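Local structure of malonyl-CoA-[acyl-carrier-protein] transacylase (Coxiella burnetii, 3TQE) at residues Leu299-Thr304 and Leu308-Arg313; Leu20-Glu25 and Cys279-Lys284; Gly272-Met277 and Arg291-Ser296; Ala69-Asp74 and Leu109-Ala114; Pro89-Gly94 and Lys266-Gln271. The protein probably transfers the malonyl group of malonyl-CoA to holo-acyl carrier protein, the step that supplies malonyl-ACP for fatty acid synthesis. All blocks are in the same frame, centred on the assembly; numbering follows the deposited sequence. Where two conformers were deposited one is given.

Contact 1: residues Leu299-Thr304 and Leu308-Arg313; sequences LPLTTT and LTAIKR
Leu299 and Leu301 both pack on Ala310, and these apolar contacts carry most of the packing. The methyl CD1 of Leu299 lies 4.0 Å from Ala310 CB. CD2 of Leu301 comes closer to the same CB, at 3.7 Å. One small methyl thus takes two leucine branches. CD1 of Leu299 also meets the aliphatic part of Arg313, 4.1 Å from its CD. The arginine chain leaves with CG anti to the backbone N (chi1 -170°) and bends at chi2. That bend lays CD beside the leucine, while NE forms a salt bridge with Glu297 at the start of the same strand. At the other end, CG2 of Thr304 and CD1 of Leu308 run side by side, 3.8 Å apart.

One hydrogen bond joins the segments. Leu308 N donates to Thr304 O over 2.9 Å, with an N-H...O angle of 167°. It is an i to i+4 bond in the first turn of helix 304-313. Thr303 is the N-cap of that helix, and its OG1 accepts from Leu306 N. OG1 of Thr304 is bonded to Gln30.

The contact folds the C-terminal helix back on edge strand 297-300 of the parallel sheet. Met277 and Trp81 add to the apolar patch around Ala310. The chemistry implies that apolar packing seats the helix on the strand, while polar bonds define its first turn and tether Arg313.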
# COMPACT_ATOMS: atom_id res chain seq x y z
N LEU A 299 8.45 2.26 13.38
CA LEU A 299 8.27 3.56 13.96
C LEU A 299 7.24 4.36 13.19
O LEU A 299 7.29 4.42 11.98
CB LEU A 299 9.59 4.29 13.95
CG LEU A 299 10.68 3.59 14.78
CD1 LEU A 299 12.05 4.05 14.28
CD2 LEU A 299 10.47 3.92 16.21
N PRO A 300 6.29 4.95 13.89
CA PRO A 300 5.33 5.83 13.26
C PRO A 300 5.92 7.20 13.00
O PRO A 300 6.86 7.64 13.67
CB PRO A 300 4.23 5.93 14.30
CG PRO A 300 4.90 5.81 15.55
CD PRO A 300 6.06 4.87 15.34
N LEU A 301 5.34 7.89 12.03
CA LEU A 301 5.86 9.17 11.57
C LEU A 301 4.78 10.24 11.45
O LEU A 301 4.88 11.12 10.61
CB LEU A 301 6.53 8.98 10.22
CG LEU A 301 7.77 8.09 10.18
CD1 LEU A 301 8.26 8.04 8.75
CD2 LEU A 301 8.87 8.57 11.12
N THR A 302 3.76 10.15 12.27
CA THR A 302 2.57 10.96 12.04
C THR A 302 2.53 12.29 12.80
O THR A 302 1.56 13.03 12.70
CB THR A 302 1.34 10.15 12.36
OG1 THR A 302 1.51 9.52 13.63
CG2 THR A 302 1.10 9.09 11.27
N THR A 303 3.60 12.60 13.52
CA THR A 303 3.77 13.92 14.12
C THR A 303 5.22 14.30 14.10
O THR A 303 6.09 13.46 13.90
CB THR A 303 3.32 13.96 15.59
OG1 THR A 303 4.26 13.22 16.39
CG2 THR A 303 1.91 13.41 15.79
N THR A 304 5.48 15.58 14.30
CA THR A 304 6.84 16.08 14.30
C THR A 304 7.63 15.37 15.37
O THR A 304 8.77 14.97 15.13
CB THR A 304 6.87 17.61 14.49
OG1 THR A 304 6.22 18.20 13.38
CG2 THR A 304 8.28 18.12 14.59
N LEU A 308 10.98 13.14 14.73
CA LEU A 308 12.27 13.45 15.34
C LEU A 308 12.76 12.29 16.19
O LEU A 308 13.94 12.00 16.18
CB LEU A 308 12.16 14.73 16.16
CG LEU A 308 11.98 15.99 15.31
CD1 LEU A 308 11.61 17.13 16.22
CD2 LEU A 308 13.20 16.34 14.49
N THR A 309 11.86 11.61 16.89
CA THR A 309 12.20 10.43 17.66
C THR A 309 12.77 9.32 16.77
O THR A 309 13.78 8.70 17.11
CB THR A 309 10.98 9.92 18.39
OG1 THR A 309 10.62 10.90 19.38
CG2 THR A 309 11.21 8.59 19.07
N ALA A 310 12.11 9.10 15.65
CA ALA A 310 12.54 8.09 14.69
C ALA A 310 13.91 8.42 14.14
O ALA A 310 14.73 7.54 13.98
CB ALA A 310 11.51 7.96 13.58
N ILE A 311 14.14 9.68 13.77
CA ILE A 311 15.43 10.07 13.25
C ILE A 311 16.51 9.83 14.30
O ILE A 311 17.58 9.29 14.02
CB ILE A 311 15.43 11.51 12.79
CG1 ILE A 311 14.46 11.69 11.62
CG2 ILE A 311 16.83 11.96 12.41
CD1 ILE A 311 14.21 13.14 11.22
N LYS A 312 16.21 10.21 15.53
CA LYS A 312 17.17 10.05 16.60
C LYS A 312 17.49 8.58 16.83
O LYS A 312 18.64 8.22 17.12
CB LYS A 312 16.65 10.73 17.86
CG LYS A 312 17.70 10.83 18.93
CD LYS A 312 17.22 11.61 20.14
CE LYS A 312 18.39 11.81 21.10
NZ LYS A 312 17.99 12.51 22.36
N ARG A 313 16.50 7.71 16.70
CA ARG A 313 16.68 6.28 16.93
C ARG A 313 17.74 5.69 16.03
O ARG A 313 18.42 4.73 16.42
CB ARG A 313 15.35 5.55 16.76
CG ARG A 313 15.42 4.13 17.20
CD ARG A 313 15.68 3.25 16.04
NE ARG A 313 15.92 1.87 16.45
CZ ARG A 313 17.11 1.30 16.63
NH1 ARG A 313 18.24 1.98 16.46
NH2 ARG A 313 17.16 0.02 16.97

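Contact 2: residues Leu20-Glu25 and Cys279-Lys284; sequences LGMLAE and CGPDNK
The ring of Pro281 is puckered rather than flat, and two side chains reach its CB and CG. The selenium of Met22, a selenomethionine, lies 3.6 Å from Pro281 CG and 3.9 Å from Pro281 CB. CD1 of Leu23 also comes to Pro281 CB, at 4.0 Å. The flat group here is the carboxylate of Asp282, which is bonded within its own segment. Asn283 N donates to Asp282 OD1 over 2.8 Å, from above the carboxylate plane. Lys284 NZ forms a salt bridge with Asp282 OD2 at 2.7 Å, on the syn side but 31° out of the carboxylate plane. Both oxygens are thus tied to the residues that follow, where helix 284-292 begins.

Pro281 sits in the turn between strand 275-278 and that helix, the strand-to-helix link of a beta-alpha-beta unit. The opposing segment is also a turn. Gly21 to Ala24 form a type II beta turn, closed by Ala24 N to Gly21 O, and Leu23 is the N-cap of helix 24-29.

CG of Met22 stands between its backbone N and carbonyl carbon (chi1 63°). From there the extended chain runs alongside the proline ring, pointing the same way. Leu23 instead crosses the ring at a slant. All three residues are buried. Helix 63-83 packs on the same residues: Ala73 touches Met22, and Leu70 and Asp74 touch Pro281.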
# COMPACT_ATOMS: atom_id res chain seq x y z
N LEU A 20 -10.71 9.93 8.11
CA LEU A 20 -10.98 11.35 8.17
C LEU A 20 -10.10 11.98 9.22
O LEU A 20 -9.87 11.39 10.30
CB LEU A 20 -12.44 11.62 8.53
CG LEU A 20 -13.47 11.28 7.48
CD1 LEU A 20 -14.83 11.64 8.03
CD2 LEU A 20 -13.18 12.02 6.19
N GLY A 21 -9.59 13.15 8.89
CA GLY A 21 -8.76 13.90 9.78
C GLY A 21 -7.33 13.46 9.81
O GLY A 21 -6.54 13.97 10.56
N MSE A 22 -6.96 12.51 8.97
CA MSE A 22 -5.60 12.08 8.98
C MSE A 22 -4.65 13.26 8.71
O MSE A 22 -4.92 14.21 7.96
CB MSE A 22 -5.37 10.90 8.06
CG MSE A 22 -5.63 11.21 6.68
SE MSE A 22 -5.25 9.65 5.56
CE MSE A 22 -5.38 10.91 4.07
N LEU A 23 -3.50 13.17 9.35
CA LEU A 23 -2.46 14.18 9.26
C LEU A 23 -2.85 15.56 9.78
O LEU A 23 -2.13 16.52 9.55
CB LEU A 23 -1.88 14.27 7.83
CG LEU A 23 -0.93 13.17 7.40
CD1 LEU A 23 -1.53 11.83 7.37
CD2 LEU A 23 -0.33 13.52 6.07
N ALA A 24 -3.96 15.69 10.50
CA ALA A 24 -4.36 17.01 10.95
C ALA A 24 -3.28 17.68 11.82
O ALA A 24 -2.93 18.84 11.65
CB ALA A 24 -5.68 16.95 11.70
N GLU A 25 -2.71 16.90 12.73
CA GLU A 25 -1.67 17.45 13.60
C GLU A 25 -0.43 17.83 12.82
O GLU A 25 0.07 18.94 12.94
CB GLU A 25 -1.33 16.47 14.69
CG GLU A 25 -0.29 16.99 15.63
CD GLU A 25 -0.09 16.11 16.84
OE1 GLU A 25 -0.77 15.06 16.99
OE2 GLU A 25 0.75 16.51 17.69
N CYS A 279 5.61 5.18 6.61
CA CYS A 279 5.55 6.49 6.01
C CYS A 279 4.16 6.73 5.46
O CYS A 279 3.92 6.70 4.28
CB CYS A 279 6.61 6.63 4.94
SG CYS A 279 6.91 8.31 4.43
N GLY A 280 3.25 6.98 6.37
CA GLY A 280 1.85 7.20 6.04
C GLY A 280 1.03 7.23 7.29
O GLY A 280 1.54 7.07 8.41
N PRO A 281 -0.27 7.42 7.15
CA PRO A 281 -1.18 7.41 8.27
C PRO A 281 -1.44 5.98 8.75
O PRO A 281 -1.24 5.01 8.01
CB PRO A 281 -2.43 7.99 7.67
CG PRO A 281 -2.39 7.54 6.22
CD PRO A 281 -0.95 7.53 5.86
N ASP A 282 -1.91 5.87 9.99
CA ASP A 282 -2.31 4.62 10.61
C ASP A 282 -1.09 3.74 10.88
O ASP A 282 0.02 4.11 10.56
CB ASP A 282 -3.41 3.93 9.80
CG ASP A 282 -4.38 3.12 10.64
OD1 ASP A 282 -4.09 2.85 11.85
OD2 ASP A 282 -5.41 2.72 10.06
N ASN A 283 -1.32 2.61 11.51
CA ASN A 283 -0.26 1.70 11.89
C ASN A 283 -0.52 0.29 11.39
O ASN A 283 -0.10 -0.70 12.00
CB ASN A 283 -0.05 1.75 13.39
CG ASN A 283 -1.24 1.29 14.17
OD1 ASN A 283 -2.24 0.88 13.62
ND2 ASN A 283 -1.12 1.35 15.51
N LYS A 284 -1.19 0.19 10.23
CA LYS A 284 -1.55 -1.10 9.69
C LYS A 284 -0.33 -1.91 9.31
O LYS A 284 -0.28 -3.11 9.55
CB LYS A 284 -2.48 -0.92 8.49
CG LYS A 284 -3.80 -0.25 8.83
CD LYS A 284 -4.69 -1.19 9.56
CE LYS A 284 -6.12 -0.67 9.62
NZ LYS A 284 -6.27 0.28 10.76

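Contact 3: residues Gly272-Met277 and Arg291-Ser296; sequences GIKVFM and RIDRQS
The backbones come closest at Lys274 and Ser296, whose CA atoms are 5.0 Å apart, just before strand 275-278 begins in one segment and strand 297-300 follows the other. The contact between them is a CA-H...O approach: Ser296 CA lies 3.5 Å from Lys274 O, with an angle of 127° at the hydrogen. A water donates to Lys274 O over 3.1 Å and more weakly to Gln295 O, so it loosely bridges the two segments.

Ser296 CB carries the side-chain packing. It meets CE2 of the Phe276 ring at 4.1 Å. The Phe276 ring also packs on Ile268 of helix 261-270. Lys274 and Asp293 cross at about a right angle, and CD comes within 4.2 Å of OD2. Their charged ends are further apart, 5.6 Å from Lys274 NZ to Asp293 OD2. NZ is bonded instead to Glu269 O.

The segments belong to the beta-alpha-beta unit of strand 275-278, helix 284-292 and strand 297-300. Residues 291-296 form the return from the helix to the second strand, and a type I beta turn from Asp293 to Ser296 shapes it. Asp293 O accepts from both Ser296 N and Ser296 OG, the latter at 2.7 Å. OG reaches that carbonyl because chi1 of Ser296 is 64°, which sets it between the backbone N and the carbonyl carbon. The carboxylate of Asp293 adds an Asx turn, with Gln295 N donating to OD1 over 2.8 Å from well above its plane. A carboxylate oxygen of Glu269 lies close to OD2, which would be consistent with a proton on one of the two acids.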
# COMPACT_ATOMS: atom_id res chain seq x y z
N GLY A 272 19.42 -7.55 6.61
CA GLY A 272 19.89 -6.99 7.86
C GLY A 272 19.12 -5.78 8.35
O GLY A 272 19.48 -5.17 9.35
N ILE A 273 18.01 -5.47 7.70
CA ILE A 273 17.27 -4.29 8.06
C ILE A 273 16.11 -4.73 8.91
O ILE A 273 15.23 -5.46 8.41
CB ILE A 273 16.75 -3.59 6.81
CG1 ILE A 273 17.93 -3.14 5.94
CG2 ILE A 273 15.79 -2.46 7.20
CD1 ILE A 273 17.60 -2.74 4.53
N LYS A 274 16.08 -4.28 10.16
CA LYS A 274 15.03 -4.67 11.08
C LYS A 274 14.32 -3.48 11.68
O LYS A 274 13.53 -3.65 12.57
CB LYS A 274 15.57 -5.60 12.17
CG LYS A 274 16.14 -6.84 11.55
CD LYS A 274 16.28 -8.03 12.46
CE LYS A 274 16.61 -9.26 11.64
NZ LYS A 274 17.43 -8.93 10.41
N VAL A 275 14.58 -2.28 11.15
CA VAL A 275 13.92 -1.07 11.58
C VAL A 275 13.15 -0.55 10.39
O VAL A 275 13.69 -0.41 9.30
CB VAL A 275 14.90 -0.00 12.04
CG1 VAL A 275 14.20 1.28 12.36
CG2 VAL A 275 15.67 -0.52 13.24
N PHE A 276 11.87 -0.37 10.59
CA PHE A 276 10.95 0.05 9.54
C PHE A 276 10.27 1.33 10.00
O PHE A 276 9.89 1.46 11.16
CB PHE A 276 9.86 -1.02 9.35
CG PHE A 276 10.40 -2.34 8.87
CD1 PHE A 276 10.41 -2.66 7.53
CD2 PHE A 276 10.95 -3.24 9.77
CE1 PHE A 276 10.92 -3.86 7.10
CE2 PHE A 276 11.47 -4.45 9.32
CZ PHE A 276 11.47 -4.75 8.00
N MSE A 277 10.09 2.26 9.09
CA MSE A 277 9.35 3.48 9.37
C MSE A 277 8.12 3.42 8.51
O MSE A 277 8.23 3.18 7.30
CB MSE A 277 10.13 4.73 8.97
CG MSE A 277 11.01 5.24 10.02
SE MSE A 277 12.42 4.02 10.25
CE MSE A 277 13.47 5.10 11.47
N ARG A 291 3.97 -8.99 13.32
CA ARG A 291 3.54 -10.38 13.27
C ARG A 291 4.52 -11.24 12.49
O ARG A 291 4.80 -12.38 12.88
CB ARG A 291 2.12 -10.50 12.73
CG ARG A 291 1.10 -9.91 13.67
CD ARG A 291 -0.32 -10.32 13.32
NE ARG A 291 -1.23 -10.11 14.43
CZ ARG A 291 -2.19 -9.19 14.45
NH1 ARG A 291 -2.38 -8.41 13.40
NH2 ARG A 291 -2.97 -9.07 15.52
N ILE A 292 5.09 -10.69 11.41
CA ILE A 292 6.09 -11.37 10.61
C ILE A 292 7.35 -11.58 11.44
O ILE A 292 7.95 -12.68 11.41
CB ILE A 292 6.40 -10.58 9.32
CG1 ILE A 292 5.17 -10.59 8.42
CG2 ILE A 292 7.57 -11.20 8.53
CD1 ILE A 292 5.18 -9.50 7.34
N ASP A 293 7.74 -10.56 12.19
CA ASP A 293 8.93 -10.63 13.06
C ASP A 293 8.75 -9.80 14.31
O ASP A 293 8.84 -8.58 14.27
CB ASP A 293 10.17 -10.17 12.31
CG ASP A 293 11.42 -10.15 13.21
OD1 ASP A 293 11.38 -10.72 14.33
OD2 ASP A 293 12.42 -9.51 12.83
N ARG A 294 8.55 -10.47 15.44
CA ARG A 294 8.29 -9.76 16.69
C ARG A 294 9.49 -8.93 17.15
O ARG A 294 9.33 -8.01 17.96
CB ARG A 294 7.88 -10.76 17.79
CG ARG A 294 7.24 -10.13 19.02
CD ARG A 294 5.93 -9.39 18.71
NE ARG A 294 4.95 -10.21 17.99
CZ ARG A 294 3.70 -9.84 17.72
NH1 ARG A 294 3.24 -8.65 18.10
NH2 ARG A 294 2.89 -10.67 17.07
N GLN A 295 10.67 -9.22 16.63
CA GLN A 295 11.87 -8.47 16.98
C GLN A 295 12.10 -7.24 16.11
O GLN A 295 12.99 -6.43 16.37
CB GLN A 295 13.10 -9.39 16.93
CG GLN A 295 13.00 -10.60 17.88
CD GLN A 295 12.62 -10.21 19.30
OE1 GLN A 295 11.74 -10.83 19.92
NE2 GLN A 295 13.26 -9.17 19.83
N SER A 296 11.30 -7.07 15.06
CA SER A 296 11.42 -5.87 14.25
C SER A 296 10.95 -4.67 15.05
O SER A 296 10.25 -4.79 16.05
CB SER A 296 10.60 -6.00 12.99
OG SER A 296 9.23 -6.10 13.30
O HOH W 1 15.03 -3.93 15.26

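Contact 4: residues Ala69-Asp74 and Leu109-Ala114; sequences ALLTAD and LKFEEA
The hydroxyl OG1 of Thr72 is hydrogen-bonded to the carbonyl O of Pro68, one turn back in its own helix, and also lies at the edge of the Phe111 ring, 3.8 Å from CZ. This is helix-to-helix packing: the middle of helix 63-83 lies against the first turn of helix 111-128. Lys110 is the N-cap of the latter. The two side chains, Thr72 and Phe111, cross at about a right angle. CG2 of Thr72 is also near the ring, 4.0 Å from CZ.

Phe111 gets there with CG anti to the backbone N (chi1 175°), which swings the ring toward the other helix. Leu71 approaches the edge of the same ring, its CG 4.3 Å from CE1. Beyond the ring, Leu71 reaches Ala114, one turn further along.

All four touching residues are buried. Ala101 of helix 97-105 packs on Leu71, and Val104 of the same helix packs on Ala114. That helix follows the predicted nucleophile Ser96, whose side chain is about 11 Å from that of Leu71. CD2 of Leu71 lies 3.8 Å from Ala114 CB and 3.5 Å from Ala114 O.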
# COMPACT_ATOMS: atom_id res chain seq x y z
N ALA A 69 -5.67 10.34 -1.96
CA ALA A 69 -5.58 10.83 -0.59
C ALA A 69 -4.39 10.17 0.11
O ALA A 69 -3.60 10.83 0.76
CB ALA A 69 -6.85 10.53 0.17
N LEU A 70 -4.30 8.85 -0.03
CA LEU A 70 -3.23 8.14 0.66
C LEU A 70 -1.89 8.37 0.02
O LEU A 70 -0.86 8.49 0.71
CB LEU A 70 -3.54 6.67 0.71
CG LEU A 70 -4.53 6.32 1.80
CD1 LEU A 70 -4.90 4.85 1.63
CD2 LEU A 70 -3.97 6.61 3.20
N LEU A 71 -1.84 8.45 -1.30
CA LEU A 71 -0.57 8.77 -1.93
C LEU A 71 -0.06 10.11 -1.41
O LEU A 71 1.11 10.27 -1.06
CB LEU A 71 -0.71 8.82 -3.45
CG LEU A 71 0.50 9.34 -4.19
CD1 LEU A 71 1.63 8.36 -4.03
CD2 LEU A 71 0.16 9.62 -5.65
N THR A 72 -0.96 11.07 -1.33
CA THR A 72 -0.60 12.42 -0.90
C THR A 72 -0.17 12.42 0.56
O THR A 72 0.81 13.04 0.91
CB THR A 72 -1.77 13.38 -1.17
OG1 THR A 72 -2.06 13.36 -2.56
CG2 THR A 72 -1.41 14.80 -0.76
N ALA A 73 -0.90 11.70 1.40
CA ALA A 73 -0.56 11.61 2.82
C ALA A 73 0.82 10.97 3.00
O ALA A 73 1.64 11.46 3.76
CB ALA A 73 -1.60 10.82 3.57
N ASP A 74 1.06 9.89 2.26
CA ASP A 74 2.33 9.19 2.40
C ASP A 74 3.47 10.10 1.94
O ASP A 74 4.51 10.16 2.59
CB ASP A 74 2.32 7.96 1.52
CG ASP A 74 1.45 6.80 2.02
OD1 ASP A 74 0.76 6.89 3.05
OD2 ASP A 74 1.47 5.75 1.31
N LEU A 109 8.89 8.70 -10.03
CA LEU A 109 7.65 9.30 -10.56
C LEU A 109 7.48 10.69 -10.00
O LEU A 109 7.72 10.91 -8.80
CB LEU A 109 6.39 8.53 -10.14
CG LEU A 109 6.21 7.09 -10.52
CD1 LEU A 109 4.90 6.56 -9.93
CD2 LEU A 109 6.23 6.97 -12.06
N LYS A 110 7.06 11.61 -10.84
CA LYS A 110 6.74 12.96 -10.41
C LYS A 110 5.47 12.90 -9.59
O LYS A 110 4.50 12.28 -9.99
CB LYS A 110 6.52 13.88 -11.61
CG LYS A 110 6.26 15.32 -11.21
CD LYS A 110 6.25 16.28 -12.39
CE LYS A 110 5.95 17.68 -11.90
NZ LYS A 110 6.58 18.73 -12.73
N PHE A 111 5.47 13.55 -8.43
CA PHE A 111 4.33 13.49 -7.53
C PHE A 111 3.00 13.81 -8.21
O PHE A 111 2.06 13.05 -8.09
CB PHE A 111 4.56 14.40 -6.33
CG PHE A 111 3.42 14.50 -5.41
CD1 PHE A 111 2.86 13.37 -4.88
CD2 PHE A 111 2.87 15.71 -5.09
CE1 PHE A 111 1.81 13.44 -4.05
CE2 PHE A 111 1.79 15.77 -4.23
CZ PHE A 111 1.27 14.64 -3.73
N GLU A 112 2.90 14.95 -8.88
CA GLU A 112 1.59 15.38 -9.40
C GLU A 112 1.14 14.44 -10.52
O GLU A 112 -0.05 14.15 -10.66
CB GLU A 112 1.65 16.82 -9.86
CG GLU A 112 1.85 17.80 -8.70
CD GLU A 112 2.99 18.82 -8.92
OE1 GLU A 112 3.29 19.14 -10.10
OE2 GLU A 112 3.60 19.28 -7.91
N GLU A 113 2.09 13.88 -11.25
CA GLU A 113 1.74 12.87 -12.25
C GLU A 113 1.23 11.61 -11.58
O GLU A 113 0.25 10.99 -12.01
CB GLU A 113 2.93 12.60 -13.17
CG GLU A 113 3.27 13.86 -13.95
CD GLU A 113 4.42 13.77 -14.90
OE1 GLU A 113 5.04 12.69 -15.02
OE2 GLU A 113 4.71 14.84 -15.52
N ALA A 114 1.88 11.23 -10.49
CA ALA A 114 1.45 10.06 -9.75
C ALA A 114 0.07 10.26 -9.14
O ALA A 114 -0.71 9.31 -9.07
CB ALA A 114 2.49 9.67 -8.69

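Contact 5: residues Pro89-Gly94 and Lys266-Gln271; sequences PQVMAG and KYIEEQ
Strand 91-94 runs past the last turns of helix 261-270, and the backbones come nearest at Val91 and Ile268, with 7.8 Å between their CA atoms. The strand alternates: Val91 and Ala93 direct CB toward the helix, and Met92 between them points the other way. The contact between them is made by side chains.

On the helix side the contact is carried by Ile268. Val91 CG1 sits across the fork of the isoleucine, 4.1 Å from both Ile268 CG1 and Ile268 CG2. This valine methyl stands between the backbone N and the carbonyl carbon (chi1 65°). The longer arm of the isoleucine goes on to Ala93, where Ile268 CD1 lies 4.4 Å from Ala93 CB, a looser contact. All three residues are buried. Ala9 of the neighbouring strand 9-12 and Phe276 of strand 275-278 also touch Ile268, so its side chain spans three strands of the parallel sheet.

The arrangement is a helix packed on one face of the central sheet, as in the alpha/beta core of acyltransferases. The strand ends at Gly94, the first glycine of a Gly-x-Ser-x-Gly sequence that fits a nucleophile elbow carrying the predicted active-site Ser96.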
# COMPACT_ATOMS: atom_id res chain seq x y z
N PRO A 89 16.22 6.22 3.41
CA PRO A 89 16.20 4.83 3.80
C PRO A 89 17.07 4.00 2.86
O PRO A 89 17.38 4.42 1.75
CB PRO A 89 14.75 4.43 3.61
CG PRO A 89 14.26 5.34 2.65
CD PRO A 89 14.94 6.64 2.83
N GLN A 90 17.40 2.81 3.30
CA GLN A 90 18.16 1.88 2.48
C GLN A 90 17.30 1.21 1.45
O GLN A 90 17.79 0.81 0.41
CB GLN A 90 18.81 0.84 3.36
CG GLN A 90 20.08 1.38 3.99
CD GLN A 90 19.88 2.60 4.84
OE1 GLN A 90 19.30 2.52 5.91
NE2 GLN A 90 20.36 3.74 4.38
N VAL A 91 16.02 1.07 1.75
CA VAL A 91 15.08 0.43 0.85
C VAL A 91 13.69 0.93 1.17
O VAL A 91 13.42 1.40 2.29
CB VAL A 91 15.21 -1.12 0.98
CG1 VAL A 91 14.80 -1.56 2.35
CG2 VAL A 91 14.49 -1.87 -0.12
N MSE A 92 12.82 0.83 0.19
CA MSE A 92 11.43 1.20 0.34
C MSE A 92 10.53 0.11 -0.18
O MSE A 92 10.90 -0.60 -1.10
CB MSE A 92 11.15 2.47 -0.46
CG MSE A 92 11.88 3.70 0.04
SE MSE A 92 11.47 5.19 -1.13
CE MSE A 92 12.48 6.59 -0.28
N ALA A 93 9.34 0.02 0.37
CA ALA A 93 8.33 -0.87 -0.17
C ALA A 93 6.99 -0.26 0.19
O ALA A 93 6.85 0.32 1.23
CB ALA A 93 8.42 -2.28 0.41
N GLY A 94 6.02 -0.42 -0.66
CA GLY A 94 4.71 0.06 -0.38
C GLY A 94 3.70 -1.00 -0.60
O GLY A 94 3.85 -1.79 -1.50
N LYS A 266 10.36 -10.22 4.62
CA LYS A 266 11.40 -11.20 4.85
C LYS A 266 12.67 -10.87 4.05
O LYS A 266 13.79 -11.02 4.56
CB LYS A 266 10.89 -12.59 4.51
CG LYS A 266 9.93 -13.08 5.59
CD LYS A 266 9.40 -14.44 5.30
CE LYS A 266 8.60 -14.95 6.49
NZ LYS A 266 8.39 -16.41 6.38
N TYR A 267 12.51 -10.37 2.83
CA TYR A 267 13.63 -9.98 1.98
C TYR A 267 14.39 -8.87 2.65
O TYR A 267 15.62 -8.89 2.72
CB TYR A 267 13.14 -9.52 0.61
CG TYR A 267 14.17 -9.10 -0.39
CD1 TYR A 267 14.46 -9.92 -1.49
CD2 TYR A 267 14.81 -7.89 -0.31
CE1 TYR A 267 15.39 -9.56 -2.45
CE2 TYR A 267 15.79 -7.53 -1.27
CZ TYR A 267 16.06 -8.37 -2.32
OH TYR A 267 16.97 -8.03 -3.31
N ILE A 268 13.67 -7.89 3.18
CA ILE A 268 14.29 -6.72 3.79
C ILE A 268 15.05 -7.15 5.05
O ILE A 268 16.20 -6.76 5.27
CB ILE A 268 13.25 -5.64 4.08
CG1 ILE A 268 12.76 -5.06 2.75
CG2 ILE A 268 13.81 -4.56 4.99
CD1 ILE A 268 11.51 -4.19 2.84
N GLU A 269 14.45 -8.01 5.84
CA GLU A 269 15.08 -8.49 7.06
C GLU A 269 16.28 -9.35 6.77
O GLU A 269 17.27 -9.26 7.49
CB GLU A 269 14.07 -9.22 7.90
CG GLU A 269 13.07 -8.28 8.48
CD GLU A 269 12.47 -8.79 9.73
OE1 GLU A 269 12.03 -9.95 9.73
OE2 GLU A 269 12.42 -8.01 10.71
N GLU A 270 16.23 -10.10 5.67
CA GLU A 270 17.39 -10.91 5.28
C GLU A 270 18.59 -10.05 4.88
O GLU A 270 19.73 -10.53 4.90
CB GLU A 270 17.05 -11.83 4.12
CG GLU A 270 16.25 -13.02 4.54
CD GLU A 270 15.73 -13.82 3.36
OE1 GLU A 270 16.12 -13.53 2.19
OE2 GLU A 270 14.92 -14.75 3.59
N GLN A 271 18.33 -8.81 4.49
CA GLN A 271 19.35 -7.84 4.19
C GLN A 271 19.88 -7.13 5.44
O GLN A 271 20.77 -6.26 5.35
CB GLN A 271 18.84 -6.85 3.15
CG GLN A 271 18.55 -7.53 1.79
CD GLN A 271 19.78 -8.20 1.20
OE1 GLN A 271 20.84 -7.63 1.21
NE2 GLN A 271 19.63 -9.41 0.64

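From the N terminus, contact 2 opens at 20-25, contact 4 at 69-74 and contact 5 at 89-94. Contact 4 closes at 109-114, after contact 5 has opened, so these two cross. Contact 5 closes at 266-271, and both lie within the long loop of contact 2. Contact 3 opens at 272-277, before contact 2 closes at 279-284, so these also cross. Contact 3 closes at 291-296. Contact 1 then opens and closes within 299-313. Contacts 1, 3 and 5 all reach the parallel sheet. Contact 4 joins two helices, and one of them, 63-83, also packs on the turn of contact 2. Leu299 N of contact 1 probably bonds Phe276 O of contact 3.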